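Local coordinates for peroxisomal membrane protein LPX1 (Saccharomyces cerevisiae, PDB 2Y6U) that hydrolyses acyl esters as a peroxisomal alpha/beta-hydrolase, with lipase and phospholipase A activity, at residues F57-G62 / L91-N96. Residues are numbered along the deposited sequence; the frame is centred on the assembly and turned at random.
Sequences FLHGSG and LIDQVN
With CG held between its own backbone N and carbonyl carbon (chi1 63°), His59 swings its ring across to the chain at Gln94, whose CG lies beside its backbone N (chi1 -69°) and whose side chain, bent at chi2, passes the NE2-CE1 side of the imidazole at a slant. The site is the C-terminal end of two neighbouring parallel strands, 51-58 and 84-92, in the central sheet of the alpha/beta-hydrolase fold, where both segments leave the sheet as loops. NE2 of His59 accepts the backbone N-H of Gln94 at 3.1 Å, almost straight (177°) and close to the ring plane. On the other nitrogen, ND1 of His59 donates to the O of Gly60 at 2.8 Å, from above the plane of that carbonyl. Two bonds in the ring plane thus fix the imidazole's rotation and imply the proton on ND1. The edge at CD2 of His59 faces O of Ile92, 3.1 Å away, and CG of Gln94 packs against NE2 of His59. An alanine in place of His59 would probably leave the buried N-H of Gln94 without its acceptor and open a gap between the diverging loops. Asp93 turns its carboxylate to the backbone N atoms of Lys65 and Asp99. Two residues beyond His59, Ser61 gives its backbone N to OG of Ser145 in a GxSxG sequence, consistent with a place beside the nucleophile elbow of this family. Back in the sheet, CD2 of Leu91 lies 3.6 Å from CB of Phe57, while Leu58 and Ile92 pack side by side on the other face, against helix 114-125. Where the strands part, a water fills in for direct strand pairing: it donates to O of Phe57 and to O of Ile92, and its O accepts the backbone N-H of His59, 3.0 Å from that N.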
loop_
_atom_site.group_PDB
_atom_site.type_symbol
_atom_site.label_atom_id
_atom_site.label_comp_id
_atom_site.label_asym_id
_atom_site.label_seq_id
_atom_site.Cartn_x
_atom_site.Cartn_y
_atom_site.Cartn_z
ATOM N N PHE A 57 -0.332 8.226 -16.387
ATOM C CA PHE A 57 0.252 7.376 -17.445
ATOM C C PHE A 57 1.600 6.823 -16.957
ATOM O O PHE A 57 2.432 7.576 -16.458
ATOM C CB PHE A 57 0.588 8.184 -18.697
ATOM C CG PHE A 57 -0.594 8.548 -19.544
ATOM C CD1 PHE A 57 -1.328 9.709 -19.278
ATOM C CD2 PHE A 57 -0.978 7.740 -20.604
ATOM C CE1 PHE A 57 -2.413 10.048 -20.082
ATOM C CE2 PHE A 57 -2.045 8.090 -21.417
ATOM C CZ PHE A 57 -2.770 9.247 -21.132
ATOM N N LEU A 58 1.766 5.516 -17.143
ATOM C CA LEU A 58 2.889 4.722 -16.631
ATOM C C LEU A 58 3.629 4.085 -17.789
ATOM O O LEU A 58 3.076 3.195 -18.515
ATOM C CB LEU A 58 2.380 3.678 -15.618
ATOM C CG LEU A 58 1.532 4.167 -14.451
ATOM C CD1 LEU A 58 1.201 2.910 -13.559
ATOM C CD2 LEU A 58 2.242 5.339 -13.733
ATOM N N HIS A 59 4.841 4.553 -18.041
ATOM C CA HIS A 59 5.626 4.071 -19.149
ATOM C C HIS A 59 6.108 2.600 -19.023
ATOM O O HIS A 59 6.133 2.012 -17.940
ATOM C CB HIS A 59 6.908 4.947 -19.330
ATOM C CG HIS A 59 7.837 4.864 -18.132
ATOM N ND1 HIS A 59 8.652 3.764 -17.898
ATOM C CD2 HIS A 59 8.058 5.728 -17.112
ATOM C CE1 HIS A 59 9.321 3.972 -16.763
ATOM N NE2 HIS A 59 8.964 5.143 -16.260
ATOM N N GLY A 60 6.528 2.067 -20.154
ATOM C CA GLY A 60 7.031 0.739 -20.256
ATOM C C GLY A 60 8.503 0.674 -19.822
ATOM O O GLY A 60 9.197 1.702 -19.646
ATOM N N SER A 61 9.013 -0.543 -19.765
ATOM C CA SER A 61 10.397 -0.823 -19.368
ATOM C C SER A 61 11.308 -0.140 -20.372
ATOM O O SER A 61 11.101 -0.306 -21.595
ATOM C CB SER A 61 10.606 -2.363 -19.482
ATOM O OG SER A 61 9.871 -2.975 -18.457
ATOM N N GLY A 62 12.350 0.535 -19.876
ATOM C CA GLY A 62 13.358 1.174 -20.749
ATOM C C GLY A 62 12.935 2.446 -21.441
ATOM O O GLY A 62 13.677 2.998 -22.242
ATOM N N LEU A 91 2.440 12.343 -15.577
ATOM C CA LEU A 91 3.332 11.571 -16.300
ATOM C C LEU A 91 4.551 11.263 -15.432
ATOM O O LEU A 91 5.293 12.154 -15.013
ATOM C CB LEU A 91 3.785 12.283 -17.572
ATOM C CG LEU A 91 2.754 12.631 -18.642
ATOM C CD1 LEU A 91 3.525 13.124 -19.931
ATOM C CD2 LEU A 91 1.736 11.628 -18.877
ATOM N N ILE A 92 4.678 10.020 -15.030
ATOM C CA ILE A 92 5.623 9.637 -13.983
ATOM C C ILE A 92 6.838 8.836 -14.539
ATOM O O ILE A 92 6.680 7.931 -15.343
ATOM C CB ILE A 92 4.880 8.771 -12.932
ATOM C CG1 ILE A 92 3.799 9.587 -12.252
ATOM C CG2 ILE A 92 5.869 8.141 -11.844
ATOM C CD1 ILE A 92 2.789 8.696 -11.374
ATOM N N ASP A 93 8.064 9.161 -14.071
ATOM C CA ASP A 93 9.242 8.332 -14.358
ATOM C C ASP A 93 9.545 7.471 -13.147
ATOM O O ASP A 93 9.716 7.944 -12.001
ATOM C CB ASP A 93 10.476 9.137 -14.602
ATOM C CG ASP A 93 10.570 9.696 -16.004
ATOM O OD1 ASP A 93 10.088 9.084 -16.954
ATOM O OD2 ASP A 93 11.191 10.767 -16.133
ATOM N N GLN A 94 9.587 6.173 -13.377
ATOM C CA GLN A 94 9.973 5.223 -12.307
ATOM C C GLN A 94 11.398 5.583 -11.846
ATOM O O GLN A 94 12.169 6.217 -12.591
ATOM C CB GLN A 94 9.962 3.835 -12.888
ATOM C CG GLN A 94 8.556 3.313 -13.232
ATOM C CD GLN A 94 7.721 3.202 -11.963
ATOM O OE1 GLN A 94 8.042 2.467 -11.034
ATOM N NE2 GLN A 94 6.621 3.919 -11.935
ATOM N N VAL A 95 11.785 5.120 -10.640
ATOM C CA VAL A 95 13.027 5.556 -9.988
ATOM C C VAL A 95 14.259 5.358 -10.833
ATOM O O VAL A 95 15.195 6.152 -10.732
ATOM C CB VAL A 95 13.268 4.865 -8.595
ATOM C CG1 VAL A 95 12.275 5.371 -7.501
ATOM C CG2 VAL A 95 13.299 3.338 -8.741
ATOM N N ASN A 96 14.267 4.302 -11.667
ATOM C CA ASN A 96 15.405 4.015 -12.483
ATOM C C ASN A 96 15.296 4.361 -13.968
ATOM O O ASN A 96 16.003 3.810 -14.783
ATOM C CB ASN A 96 15.787 2.522 -12.244
ATOM C CG ASN A 96 14.741 1.577 -12.725
ATOM O OD1 ASN A 96 13.606 1.973 -12.918
ATOM N ND2 ASN A 96 15.140 0.323 -12.995
HETATM O O HOH W 1 5.014 7.470 -17.495
#